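PDB 4Y25: poly-beta-1,6-N-acetyl-D-glucosamine export protein from Escherichia coli, which exports the biofilm polysaccharide poly-beta-1,6-N-acetyl-D-glucosamine, probably partially de-N-acetylated, across the outer membrane through its C-terminal beta-barrel domain, the part present here. Local coordinates for residues N109-R122 with T133-Q145. Numbering follows the deposited sequence.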
loop_
_atom_site.group_PDB
_atom_site.type_symbol
_atom_site.label_atom_id
_atom_site.label_comp_id
_atom_site.label_asym_id
_atom_site.label_seq_id
_atom_site.Cartn_x
_atom_site.Cartn_y
_atom_site.Cartn_z
ATOM N N ASN A 109 4.050 -16.706 15.817
ATOM C CA ASN A 109 5.206 -16.169 15.105
ATOM C C ASN A 109 4.965 -16.134 13.594
ATOM O O ASN A 109 5.615 -15.377 12.873
ATOM C CB ASN A 109 6.464 -16.993 15.392
ATOM C CG ASN A 109 6.761 -17.116 16.870
ATOM O OD1 ASN A 109 5.855 -17.089 17.700
ATOM N ND2 ASN A 109 8.038 -17.258 17.207
ATOM N N TRP A 110 4.042 -16.970 13.115
ATOM C CA TRP A 110 3.746 -17.055 11.679
ATOM C C TRP A 110 2.314 -16.624 11.344
ATOM O O TRP A 110 1.362 -16.979 12.035
ATOM C CB TRP A 110 3.981 -18.483 11.157
ATOM C CG TRP A 110 5.410 -18.960 11.203
ATOM C CD1 TRP A 110 6.095 -19.359 12.305
ATOM C CD2 TRP A 110 6.296 -19.147 10.098
ATOM N NE1 TRP A 110 7.359 -19.750 11.975
ATOM C CE2 TRP A 110 7.509 -19.633 10.619
ATOM C CE3 TRP A 110 6.191 -18.937 8.723
ATOM C CZ2 TRP A 110 8.601 -19.913 9.828
ATOM C CZ3 TRP A 110 7.286 -19.217 7.927
ATOM C CH2 TRP A 110 8.479 -19.701 8.486
ATOM N N ARG A 111 2.177 -15.859 10.268
ATOM C CA ARG A 111 0.872 -15.441 9.775
ATOM C C ARG A 111 0.796 -15.582 8.262
ATOM O O ARG A 111 1.735 -15.225 7.551
ATOM C CB ARG A 111 0.576 -13.995 10.175
ATOM C CG ARG A 111 -0.642 -13.407 9.484
ATOM C CD ARG A 111 -0.776 -11.930 9.763
ATOM N NE ARG A 111 -1.067 -11.677 11.169
ATOM C CZ ARG A 111 -1.553 -10.532 11.634
ATOM N NH1 ARG A 111 -1.789 -10.389 12.931
ATOM N NH2 ARG A 111 -1.809 -9.534 10.801
ATOM N N ILE A 112 -0.321 -16.106 7.770
ATOM C CA ILE A 112 -0.528 -16.236 6.334
ATOM C C ILE A 112 -1.710 -15.374 5.905
ATOM O O ILE A 112 -2.749 -15.355 6.567
ATOM C CB ILE A 112 -0.755 -17.709 5.930
ATOM C CG1 ILE A 112 0.529 -18.512 6.156
ATOM C CG2 ILE A 112 -1.199 -17.817 4.479
ATOM C CD1 ILE A 112 0.477 -19.932 5.637
ATOM N N GLY A 113 -1.536 -14.642 4.809
ATOM C CA GLY A 113 -2.572 -13.762 4.301
ATOM C C GLY A 113 -2.933 -14.045 2.855
ATOM O O GLY A 113 -2.085 -14.431 2.051
ATOM N N SER A 114 -4.205 -13.847 2.528
ATOM C CA SER A 114 -4.712 -14.097 1.184
ATOM C C SER A 114 -5.531 -12.899 0.716
ATOM O O SER A 114 -6.076 -12.159 1.538
ATOM C CB SER A 114 -5.557 -15.375 1.161
ATOM O OG SER A 114 -5.874 -15.769 -0.162
ATOM N N GLN A 115 -5.623 -12.700 -0.596
ATOM C CA GLN A 115 -6.365 -11.556 -1.117
ATOM C C GLN A 115 -6.768 -11.710 -2.585
ATOM O O GLN A 115 -5.919 -11.816 -3.471
ATOM C CB GLN A 115 -5.542 -10.279 -0.933
ATOM C CG GLN A 115 -6.311 -8.995 -1.184
ATOM C CD GLN A 115 -5.879 -7.872 -0.260
ATOM O OE1 GLN A 115 -4.928 -8.015 0.509
ATOM N NE2 GLN A 115 -6.580 -6.748 -0.329
ATOM N N LEU A 116 -8.078 -11.719 -2.822
ATOM C CA LEU A 116 -8.646 -11.745 -4.169
ATOM C C LEU A 116 -9.272 -10.412 -4.535
ATOM O O LEU A 116 -9.973 -9.812 -3.721
ATOM C CB LEU A 116 -9.712 -12.825 -4.289
ATOM C CG LEU A 116 -9.274 -14.275 -4.265
ATOM C CD1 LEU A 116 -10.517 -15.119 -4.377
ATOM C CD2 LEU A 116 -8.326 -14.517 -5.417
ATOM N N GLU A 117 -9.035 -9.948 -5.759
ATOM C CA GLU A 117 -9.604 -8.675 -6.185
ATOM C C GLU A 117 -10.109 -8.659 -7.628
ATOM O O GLU A 117 -9.500 -9.231 -8.534
ATOM C CB GLU A 117 -8.583 -7.537 -5.996
ATOM C CG GLU A 117 -7.508 -7.789 -4.941
ATOM C CD GLU A 117 -6.906 -6.510 -4.383
ATOM O OE1 GLU A 117 -7.121 -5.433 -4.979
ATOM O OE2 GLU A 117 -6.221 -6.583 -3.341
ATOM N N ARG A 118 -11.255 -8.010 -7.805
ATOM C CA ARG A 118 -11.713 -7.518 -9.097
ATOM C C ARG A 118 -12.371 -6.163 -8.823
ATOM O O ARG A 118 -13.092 -6.027 -7.846
ATOM C CB ARG A 118 -12.687 -8.501 -9.769
ATOM C CG ARG A 118 -14.121 -8.446 -9.247
ATOM C CD ARG A 118 -15.136 -9.087 -10.187
ATOM N NE ARG A 118 -16.289 -9.606 -9.453
ATOM C CZ ARG A 118 -17.424 -10.004 -10.019
ATOM N NH1 ARG A 118 -17.571 -9.941 -11.335
ATOM N NH2 ARG A 118 -18.417 -10.460 -9.267
ATOM N N LEU A 119 -12.033 -5.125 -9.583
ATOM C CA LEU A 119 -10.838 -5.092 -10.406
ATOM C C LEU A 119 -9.650 -4.842 -9.485
ATOM O O LEU A 119 -9.816 -4.322 -8.381
ATOM C CB LEU A 119 -10.929 -3.996 -11.473
ATOM C CG LEU A 119 -12.225 -3.823 -12.270
ATOM C CD1 LEU A 119 -13.211 -2.920 -11.538
ATOM C CD2 LEU A 119 -11.918 -3.259 -13.643
ATOM N N SER A 120 -8.455 -5.204 -9.932
ATOM C CA SER A 120 -7.277 -5.095 -9.083
ATOM C C SER A 120 -6.618 -3.726 -9.183
ATOM O O SER A 120 -6.603 -3.111 -10.248
ATOM C CB SER A 120 -6.263 -6.181 -9.443
ATOM O OG SER A 120 -5.136 -6.122 -8.588
ATOM N N HIS A 121 -6.076 -3.257 -8.063
ATOM C CA HIS A 121 -5.316 -2.015 -8.037
ATOM C C HIS A 121 -3.882 -2.281 -8.474
ATOM O O HIS A 121 -3.113 -1.351 -8.725
ATOM C CB HIS A 121 -5.336 -1.389 -6.642
ATOM C CG HIS A 121 -6.711 -1.210 -6.079
ATOM N ND1 HIS A 121 -7.632 -0.341 -6.625
ATOM C CD2 HIS A 121 -7.318 -1.783 -5.015
ATOM C CE1 HIS A 121 -8.749 -0.391 -5.923
ATOM N NE2 HIS A 121 -8.587 -1.258 -4.940
ATOM N N ARG A 122 -3.531 -3.560 -8.564
ATOM C CA ARG A 122 -2.207 -3.968 -9.019
ATOM C C ARG A 122 -2.054 -3.697 -10.513
ATOM O O ARG A 122 -0.956 -3.773 -11.063
ATOM C CB ARG A 122 -1.960 -5.445 -8.701
ATOM C CG ARG A 122 -1.529 -5.690 -7.261
ATOM C CD ARG A 122 -0.269 -6.532 -7.200
ATOM N NE ARG A 122 0.438 -6.398 -5.929
ATOM C CZ ARG A 122 1.305 -5.425 -5.655
ATOM N NH1 ARG A 122 1.568 -4.495 -6.564
ATOM N NH2 ARG A 122 1.906 -5.381 -4.474
ATOM N N THR A 133 -8.792 -4.041 -18.048
ATOM C CA THR A 133 -9.370 -4.617 -16.842
ATOM C C THR A 133 -8.412 -5.655 -16.256
ATOM O O THR A 133 -7.697 -6.327 -16.998
ATOM C CB THR A 133 -10.742 -5.262 -17.152
ATOM O OG1 THR A 133 -11.644 -4.258 -17.636
ATOM C CG2 THR A 133 -11.345 -5.927 -15.924
ATOM N N GLY A 134 -8.386 -5.776 -14.932
ATOM C CA GLY A 134 -7.521 -6.745 -14.285
ATOM C C GLY A 134 -8.100 -7.401 -13.044
ATOM O O GLY A 134 -8.739 -6.749 -12.221
ATOM N N ASN A 135 -7.874 -8.705 -12.919
ATOM C CA ASN A 135 -8.222 -9.450 -11.712
ATOM C C ASN A 135 -6.977 -10.138 -11.158
ATOM O O ASN A 135 -6.120 -10.578 -11.924
ATOM C CB ASN A 135 -9.321 -10.475 -11.998
ATOM C CG ASN A 135 -10.560 -9.850 -12.609
ATOM O OD1 ASN A 135 -10.855 -8.676 -12.384
ATOM N ND2 ASN A 135 -11.298 -10.637 -13.384
ATOM N N SER A 136 -6.869 -10.233 -9.837
ATOM C CA SER A 136 -5.624 -10.700 -9.237
ATOM C C SER A 136 -5.806 -11.622 -8.037
ATOM O O SER A 136 -6.917 -11.821 -7.543
ATOM C CB SER A 136 -4.772 -9.501 -8.811
ATOM O OG SER A 136 -5.391 -8.792 -7.749
ATOM N N ALA A 137 -4.687 -12.172 -7.574
ATOM C CA ALA A 137 -4.652 -12.998 -6.375
ATOM C C ALA A 137 -3.351 -12.757 -5.612
ATOM O O ALA A 137 -2.263 -12.986 -6.138
ATOM C CB ALA A 137 -4.796 -14.466 -6.735
ATOM N N GLN A 138 -3.466 -12.280 -4.376
ATOM C CA GLN A 138 -2.293 -12.036 -3.545
ATOM C C GLN A 138 -2.170 -13.076 -2.441
ATOM O O GLN A 138 -3.172 -13.606 -1.959
ATOM C CB GLN A 138 -2.339 -10.638 -2.920
ATOM C CG GLN A 138 -2.470 -9.487 -3.903
ATOM C CD GLN A 138 -2.339 -8.135 -3.224
ATOM O OE1 GLN A 138 -1.961 -8.050 -2.055
ATOM N NE2 GLN A 138 -2.657 -7.072 -3.953
ATOM N N ALA A 139 -0.934 -13.359 -2.043
ATOM C CA ALA A 139 -0.671 -14.179 -0.869
ATOM C C ALA A 139 0.603 -13.700 -0.185
ATOM O O ALA A 139 1.519 -13.211 -0.848
ATOM C CB ALA A 139 -0.557 -15.643 -1.249
ATOM N N TYR A 140 0.661 -13.826 1.138
ATOM C CA TYR A 140 1.883 -13.482 1.857
ATOM C C TYR A 140 2.087 -14.300 3.128
ATOM O O TYR A 140 1.141 -14.847 3.694
ATOM C CB TYR A 140 1.907 -11.988 2.196
ATOM C CG TYR A 140 0.844 -11.520 3.168
ATOM C CD1 TYR A 140 1.041 -11.607 4.543
ATOM C CD2 TYR A 140 -0.340 -10.957 2.712
ATOM C CE1 TYR A 140 0.077 -11.167 5.434
ATOM C CE2 TYR A 140 -1.308 -10.513 3.595
ATOM C CZ TYR A 140 -1.095 -10.620 4.954
ATOM O OH TYR A 140 -2.057 -10.176 5.836
ATOM N N VAL A 141 3.343 -14.377 3.559
ATOM C CA VAL A 141 3.713 -15.074 4.784
ATOM C C VAL A 141 4.658 -14.199 5.602
ATOM O O VAL A 141 5.644 -13.680 5.080
ATOM C CB VAL A 141 4.387 -16.433 4.489
ATOM C CG1 VAL A 141 4.874 -17.082 5.776
ATOM C CG2 VAL A 141 3.428 -17.355 3.755
ATOM N N ARG A 142 4.348 -14.036 6.883
ATOM C CA ARG A 142 5.124 -13.175 7.767
ATOM C C ARG A 142 5.621 -13.960 8.983
ATOM O O ARG A 142 4.867 -14.718 9.594
ATOM C CB ARG A 142 4.275 -11.960 8.168
ATOM C CG ARG A 142 4.473 -11.402 9.567
ATOM C CD ARG A 142 3.410 -10.326 9.839
ATOM N NE ARG A 142 3.075 -10.184 11.257
ATOM C CZ ARG A 142 2.403 -9.156 11.766
ATOM N NH1 ARG A 142 2.023 -8.157 10.984
ATOM N NH2 ARG A 142 2.147 -9.106 13.067
ATOM N N TRP A 143 6.898 -13.792 9.315
ATOM C CA TRP A 143 7.543 -14.601 10.348
ATOM C C TRP A 143 8.344 -13.756 11.341
ATOM O O TRP A 143 9.237 -13.001 10.947
ATOM C CB TRP A 143 8.454 -15.642 9.693
ATOM C CG TRP A 143 9.342 -16.360 10.648
ATOM C CD1 TRP A 143 9.005 -16.849 11.875
ATOM C CD2 TRP A 143 10.735 -16.635 10.474
ATOM N NE1 TRP A 143 10.099 -17.429 12.470
ATOM C CE2 TRP A 143 11.174 -17.309 11.631
ATOM C CE3 TRP A 143 11.652 -16.382 9.449
ATOM C CZ2 TRP A 143 12.491 -17.734 11.790
ATOM C CZ3 TRP A 143 12.957 -16.805 9.610
ATOM C CH2 TRP A 143 13.365 -17.473 10.771
ATOM N N TYR A 144 8.028 -13.907 12.629
ATOM C CA TYR A 144 8.657 -13.114 13.691
ATOM C C TYR A 144 9.621 -13.936 14.533
ATOM O O TYR A 144 9.224 -14.574 15.502
ATOM C CB TYR A 144 7.598 -12.461 14.582
ATOM C CG TYR A 144 6.884 -11.375 13.847
ATOM C CD1 TYR A 144 7.283 -11.033 12.575
ATOM C CD2 TYR A 144 5.892 -10.605 14.443
ATOM C CE1 TYR A 144 6.666 -10.004 11.860
ATOM C CE2 TYR A 144 5.274 -9.558 13.732
ATOM C CZ TYR A 144 5.695 -9.261 12.431
ATOM O OH TYR A 144 5.148 -8.231 11.692
ATOM N N GLN A 145 10.900 -13.883 14.162
ATOM C CA GLN A 145 11.931 -14.771 14.704
ATOM C C GLN A 145 12.371 -14.381 16.116
ATOM O O GLN A 145 12.531 -15.247 16.973
ATOM C CB GLN A 145 13.136 -14.810 13.753
ATOM C CG GLN A 145 14.513 -14.858 14.401
ATOM C CD GLN A 145 15.634 -14.929 13.369
ATOM O OE1 GLN A 145 15.398 -15.230 12.196
ATOM N NE2 GLN A 145 16.858 -14.651 13.803
#
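Arg111 and Arg142 form two backbone hydrogen bonds, each N donating to the other's O in the carbonyl plane. Gly113 and Tyr140 are paired likewise, but with donors tilted from that plane. Between Gln115 and Gln138 the two bonds differ: Gln138 N to Gln115 O is short, in plane and nearly straight (2.7 Å, 177° at H), whereas the return bond from Gln115 N is bent and comes from above the plane. Beyond them, Ser136 N donates to Glu117 O, the reverse bond being weak, and Tyr144 N donates to Asn109 O. This antiparallel pairing joins neighbouring strands 110-118 and 134-144 of the 16-stranded outer-membrane barrel; strands 94-105 and 149-160 continue the sheet. After the cis peptide preceding Leu119, Ser120 N reaches Gly134 O (2.8 Å). Ser120 OG and Ser136 OG share a 2.8 Å hydrogen bond in which either may donate; Ser120 OG accepts from Arg122 N, an ST turn. Tyr140 CG sits between its backbone N and carbonyl carbon (chi1 65°), laying the ring over Gly113 CA, a CH-pi contact 3.6 Å from the centroid. On the same face, the Arg111 and Arg142 guanidiniums stack flat despite like charge (planes 8° apart), and Trp103 offers Arg111 a cation-pi partner. The other face carries an offset stack, the Trp110 six-membered and Trp143 five-membered ring centroids 4.2 Å apart.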